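Local atomic coordinates of response regulator receiver modulated diguanylate cyclase with PAS/PAC sensor (Desulfovibrio desulfuricans subsp. desulfuricans, PDB entry 3CG0), a protein that probably turns phosphorylation of its receiver domain, the part crystallised here, into control of cyclic di-GMP synthesis by a diguanylate cyclase domain of the full-length protein. Residues R120-E123 with M124-K128; K111-A115 with D116-R120. All blocks are in the same frame, centred on the assembly; numbering follows the deposited sequence.

Overall arrangement
Contact 2 comes first along the chain and contact 1 follows it directly. Residues 111-115 lead from strand 107-110, an outermost strand of the parallel sheet within this chain, into helix 115-132. Residues 116-120 form its first turns, and 120-128 carry it onward. R120 belongs to both contacts, whose centres are about 12 Å apart. The fold is the CheY-like receiver domain, with strand order 2-1-3-4-5, and helix 115-132 is its last helix. Both contacts also touch a second subunit, so this helix links the sheet of its own domain to a neighbouring copy. The PAS and GGDEF parts of the whole protein are absent from this construct.

Contact 1 (R120-E123 with M124-K128); sequences RSIE and MAIHK
M124, A125, I126 and H127 each pair with the residue four places earlier, as in a regular alpha-helix. Their backbone N-H groups bond to the carbonyl oxygens of R120, S121, I122 and E123. The bond from I126 N to I122 O is 3.1 Å long and nearly straight, at 170° about the hydrogen. The bond from A125 N to S121 O is shorter, 2.8 Å, but more bent.

Among apolar groups, I122 and I126 lie side by side and point the same way. CG2 of I122 meets CD1 of I126 at 3.7 Å. CG1 of I126 is anti to its carbonyl carbon (chi1 -63°), which sets it 3.3 Å from I122 O. The bent chain of M124 starts against the preceding turn, with CG 3.4 Å from R120 O. M124 also meets Y108 of the second subunit.

The charged pair is R120 and E123. NH2 of R120 reaches OE2 of E123 at 2.7 Å in a salt bridge whose hydrogen bond is weak, at 128°. The carboxylate carbon lies at the edge of the guanidinium, in its plane. R120 has a second anionic partner: its NE forms a salt bridge with OD2 of D116 of the second subunit.

Within the domain, I122 touches Y34, between helix 19-32 and strand 35-40. I126 touches P10, just before strand 11-15, while M124 and A125 pack on F106, just before strand 107-110.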
loop_
_atom_site.group_PDB
_atom_site.type_symbol
_atom_site.label_atom_id
_atom_site.label_comp_id
_atom_site.label_asym_id
_atom_site.label_seq_id
_atom_site.Cartn_x
_atom_site.Cartn_y
_atom_site.Cartn_z
ATOM N N ARG C 120 16.397 -6.225 -15.770
ATOM C CA ARG C 120 15.084 -6.457 -15.165
ATOM C C ARG C 120 15.122 -7.478 -14.024
ATOM O O ARG C 120 14.405 -7.324 -13.035
ATOM C CB ARG C 120 14.042 -6.870 -16.225
ATOM C CG ARG C 120 13.701 -5.790 -17.266
ATOM C CD ARG C 120 13.574 -4.402 -16.635
ATOM N NE ARG C 120 12.934 -3.414 -17.507
ATOM C CZ ARG C 120 12.800 -2.123 -17.199
ATOM N NH1 ARG C 120 12.201 -1.293 -18.046
ATOM N NH2 ARG C 120 13.265 -1.656 -16.046
ATOM N N SER C 121 15.952 -8.512 -14.168
ATOM C CA SER C 121 16.145 -9.515 -13.120
ATOM C C SER C 121 16.674 -8.909 -11.843
ATOM O O SER C 121 16.155 -9.194 -10.770
ATOM C CB SER C 121 17.114 -10.583 -13.591
ATOM O OG SER C 121 16.704 -11.057 -14.844
ATOM N N ILE C 122 17.690 -8.059 -11.976
ATOM C CA ILE C 122 18.310 -7.361 -10.842
ATOM C C ILE C 122 17.335 -6.401 -10.156
ATOM O O ILE C 122 17.239 -6.386 -8.922
ATOM C CB ILE C 122 19.607 -6.627 -11.291
ATOM C CG1 ILE C 122 20.679 -7.652 -11.687
ATOM C CG2 ILE C 122 20.130 -5.719 -10.211
ATOM C CD1 ILE C 122 22.037 -7.045 -12.015
ATOM N N GLU C 123 16.610 -5.617 -10.959
ATOM C CA GLU C 123 15.567 -4.719 -10.458
ATOM C C GLU C 123 14.511 -5.479 -9.667
ATOM O O GLU C 123 14.198 -5.115 -8.531
ATOM C CB GLU C 123 14.898 -3.955 -11.605
ATOM C CG GLU C 123 15.621 -2.677 -12.025
ATOM C CD GLU C 123 14.756 -1.733 -12.876
ATOM O OE1 GLU C 123 15.107 -0.531 -12.959
ATOM O OE2 GLU C 123 13.738 -2.186 -13.461
ATOM N N MET C 124 13.998 -6.548 -10.264
ATOM C CA MET C 124 12.963 -7.374 -9.640
ATOM C C MET C 124 13.451 -8.129 -8.405
ATOM O O MET C 124 12.706 -8.281 -7.451
ATOM C CB MET C 124 12.383 -8.364 -10.653
ATOM C CG MET C 124 11.360 -7.807 -11.650
ATOM S SD MET C 124 9.773 -7.410 -10.885
ATOM C CE MET C 124 9.910 -5.623 -10.684
ATOM N N ALA C 125 14.699 -8.590 -8.429
ATOM C CA ALA C 125 15.278 -9.335 -7.300
ATOM C C ALA C 125 15.437 -8.477 -6.059
ATOM O O ALA C 125 15.056 -8.886 -4.967
ATOM C CB ALA C 125 16.591 -9.937 -7.692
ATOM N N ILE C 126 15.988 -7.283 -6.240
ATOM C CA ILE C 126 16.165 -6.309 -5.160
ATOM C C ILE C 126 14.822 -5.781 -4.655
ATOM O O ILE C 126 14.635 -5.600 -3.452
ATOM C CB ILE C 126 17.056 -5.121 -5.634
ATOM C CG1 ILE C 126 18.460 -5.623 -5.989
ATOM C CG2 ILE C 126 17.118 -4.007 -4.576
ATOM C CD1 ILE C 126 19.296 -4.638 -6.733
ATOM N N HIS C 127 13.891 -5.540 -5.579
ATOM C CA HIS C 127 12.546 -5.100 -5.212
ATOM C C HIS C 127 11.816 -6.146 -4.371
ATOM O O HIS C 127 11.297 -5.829 -3.316
ATOM C CB HIS C 127 11.721 -4.749 -6.457
ATOM C CG HIS C 127 10.428 -4.054 -6.151
ATOM N ND1 HIS C 127 9.279 -4.266 -6.886
ATOM C CD2 HIS C 127 10.103 -3.149 -5.196
ATOM C CE1 HIS C 127 8.301 -3.523 -6.398
ATOM N NE2 HIS C 127 8.775 -2.834 -5.372
ATOM N N LYS C 128 11.784 -7.388 -4.842
ATOM C CA LYS C 128 11.243 -8.499 -4.063
ATOM C C LYS C 128 11.841 -8.532 -2.659
ATOM O O LYS C 128 11.104 -8.670 -1.679
ATOM C CB LYS C 128 11.475 -9.836 -4.779
ATOM C CG LYS C 128 11.023 -11.057 -3.990
ATOM C CD LYS C 128 11.211 -12.323 -4.783
ATOM C CE LYS C 128 11.050 -13.554 -3.896
ATOM N NZ LYS C 128 11.410 -14.780 -4.656
#

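Contact 2 (K111-A115 with D116-R120); sequences KPVAA and DTLHR
V113 and A114 meet the first turns of helix 115-132 where the loop after the last strand of this receiver domain becomes its last helix. The loop opens with K111 and P112, joined by a cis peptide bond. A lysine before a cis peptide at this place is a hallmark of CheY-like receivers. NZ of K111 makes long, weak ion pairs with E16 and with D61, the predicted phosphorylation site, which is unmodified here.

V113 comes next. Its side chain crosses that of L118 at about a right angle, with CG1 3.8 Å from L118 CB. CG1 is placed there by a chi1 of 179°, anti to the backbone N. L118 also packs on L29 of helix 19-32 and on L109 of strand 107-110, so this apolar touch adjoins both elements. The carbonyl of V113 accepts a hydrogen bond from Q28.

A114 is the N-cap residue. Its methyl group lies close to two polar side chains of the first turn: CB is 3.6 Å from OG1 of T117 and 3.9 Å from OD2 of D116. The main partner of that carboxylate lies outside this stretch: OD2 also pairs with NH1 of R120 of the second subunit. The carbonyl of A114 takes the N-H of L118, with N to O 3.0 Å and the donor in the carbonyl plane.

A115 begins the helix. Its O accepts H119 N at 2.8 Å, and CB of L118 rests 3.3 Å from that same A115 O.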
loop_
_atom_site.group_PDB
_atom_site.type_symbol
_atom_site.label_atom_id
_atom_site.label_comp_id
_atom_site.label_asym_id
_atom_site.label_seq_id
_atom_site.Cartn_x
_atom_site.Cartn_y
_atom_site.Cartn_z
ATOM N N LYS C 111 24.132 -17.978 -20.033
ATOM C CA LYS C 111 25.141 -17.238 -20.792
ATOM C C LYS C 111 25.172 -17.692 -22.261
ATOM O O LYS C 111 25.011 -18.888 -22.534
ATOM C CB LYS C 111 26.525 -17.313 -20.118
ATOM C CG LYS C 111 27.084 -18.716 -19.886
ATOM C CD LYS C 111 27.610 -18.871 -18.459
ATOM C CE LYS C 111 28.980 -18.252 -18.250
ATOM N NZ LYS C 111 30.024 -19.299 -18.187
ATOM N N PRO C 112 25.350 -16.746 -23.216
ATOM C CA PRO C 112 25.527 -15.289 -23.082
ATOM C C PRO C 112 24.260 -14.574 -22.620
ATOM O O PRO C 112 23.184 -14.753 -23.203
ATOM C CB PRO C 112 25.907 -14.838 -24.502
ATOM C CG PRO C 112 26.255 -16.097 -25.242
ATOM C CD PRO C 112 25.398 -17.154 -24.631
ATOM N N VAL C 113 24.413 -13.788 -21.558
ATOM C CA VAL C 113 23.309 -13.108 -20.902
ATOM C C VAL C 113 22.933 -11.874 -21.711
ATOM O O VAL C 113 23.798 -11.060 -22.039
ATOM C CB VAL C 113 23.697 -12.706 -19.445
ATOM C CG1 VAL C 113 22.560 -11.966 -18.748
ATOM C CG2 VAL C 113 24.121 -13.935 -18.633
ATOM N N ALA C 114 21.650 -11.753 -22.051
ATOM C CA ALA C 114 21.125 -10.520 -22.627
ATOM C C ALA C 114 21.074 -9.443 -21.550
ATOM O O ALA C 114 20.629 -9.697 -20.428
ATOM C CB ALA C 114 19.743 -10.755 -23.225
ATOM N N ALA C 115 21.540 -8.247 -21.891
ATOM C CA ALA C 115 21.594 -7.132 -20.945
ATOM C C ALA C 115 20.228 -6.707 -20.405
ATOM O O ALA C 115 20.109 -6.376 -19.229
ATOM C CB ALA C 115 22.304 -5.940 -21.566
ATOM N N ASP C 116 19.209 -6.709 -21.262
ATOM C CA ASP C 116 17.882 -6.240 -20.867
ATOM C C ASP C 116 17.199 -7.190 -19.877
ATOM O O ASP C 116 16.477 -6.743 -18.990
ATOM C CB ASP C 116 17.000 -5.931 -22.095
ATOM C CG ASP C 116 16.244 -7.144 -22.609
ATOM O OD1 ASP C 116 15.000 -7.185 -22.452
ATOM O OD2 ASP C 116 16.889 -8.058 -23.163
ATOM N N THR C 117 17.469 -8.490 -20.016
ATOM C CA THR C 117 17.012 -9.493 -19.057
ATOM C C THR C 117 17.782 -9.345 -17.748
ATOM O O THR C 117 17.205 -9.417 -16.667
ATOM C CB THR C 117 17.211 -10.927 -19.583
ATOM O OG1 THR C 117 16.956 -10.961 -20.991
ATOM C CG2 THR C 117 16.267 -11.892 -18.872
ATOM N N LEU C 118 19.087 -9.133 -17.870
ATOM C CA LEU C 118 19.971 -8.891 -16.741
ATOM C C LEU C 118 19.483 -7.711 -15.901
ATOM O O LEU C 118 19.395 -7.810 -14.679
ATOM C CB LEU C 118 21.388 -8.626 -17.263
ATOM C CG LEU C 118 22.510 -8.319 -16.286
ATOM C CD1 LEU C 118 22.614 -9.459 -15.308
ATOM C CD2 LEU C 118 23.817 -8.100 -17.047
ATOM N N HIS C 119 19.136 -6.615 -16.569
ATOM C CA HIS C 119 18.689 -5.406 -15.893
ATOM C C HIS C 119 17.371 -5.577 -15.134
ATOM O O HIS C 119 17.249 -5.130 -13.994
ATOM C CB HIS C 119 18.563 -4.257 -16.887
ATOM C CG HIS C 119 17.935 -3.034 -16.301
ATOM N ND1 HIS C 119 18.532 -2.301 -15.299
ATOM C CD2 HIS C 119 16.750 -2.431 -16.556
ATOM C CE1 HIS C 119 17.749 -1.291 -14.967
ATOM N NE2 HIS C 119 16.661 -1.347 -15.715
ATOM N N ARG C 120 16.397 -6.225 -15.770
ATOM C CA ARG C 120 15.084 -6.457 -15.165
ATOM C C ARG C 120 15.122 -7.478 -14.024
ATOM O O ARG C 120 14.405 -7.324 -13.035
ATOM C CB ARG C 120 14.042 -6.870 -16.225
ATOM C CG ARG C 120 13.701 -5.790 -17.266
ATOM C CD ARG C 120 13.574 -4.402 -16.635
ATOM N NE ARG C 120 12.934 -3.414 -17.507
ATOM C CZ ARG C 120 12.800 -2.123 -17.199
ATOM N NH1 ARG C 120 12.201 -1.293 -18.046
ATOM N NH2 ARG C 120 13.265 -1.656 -16.046
#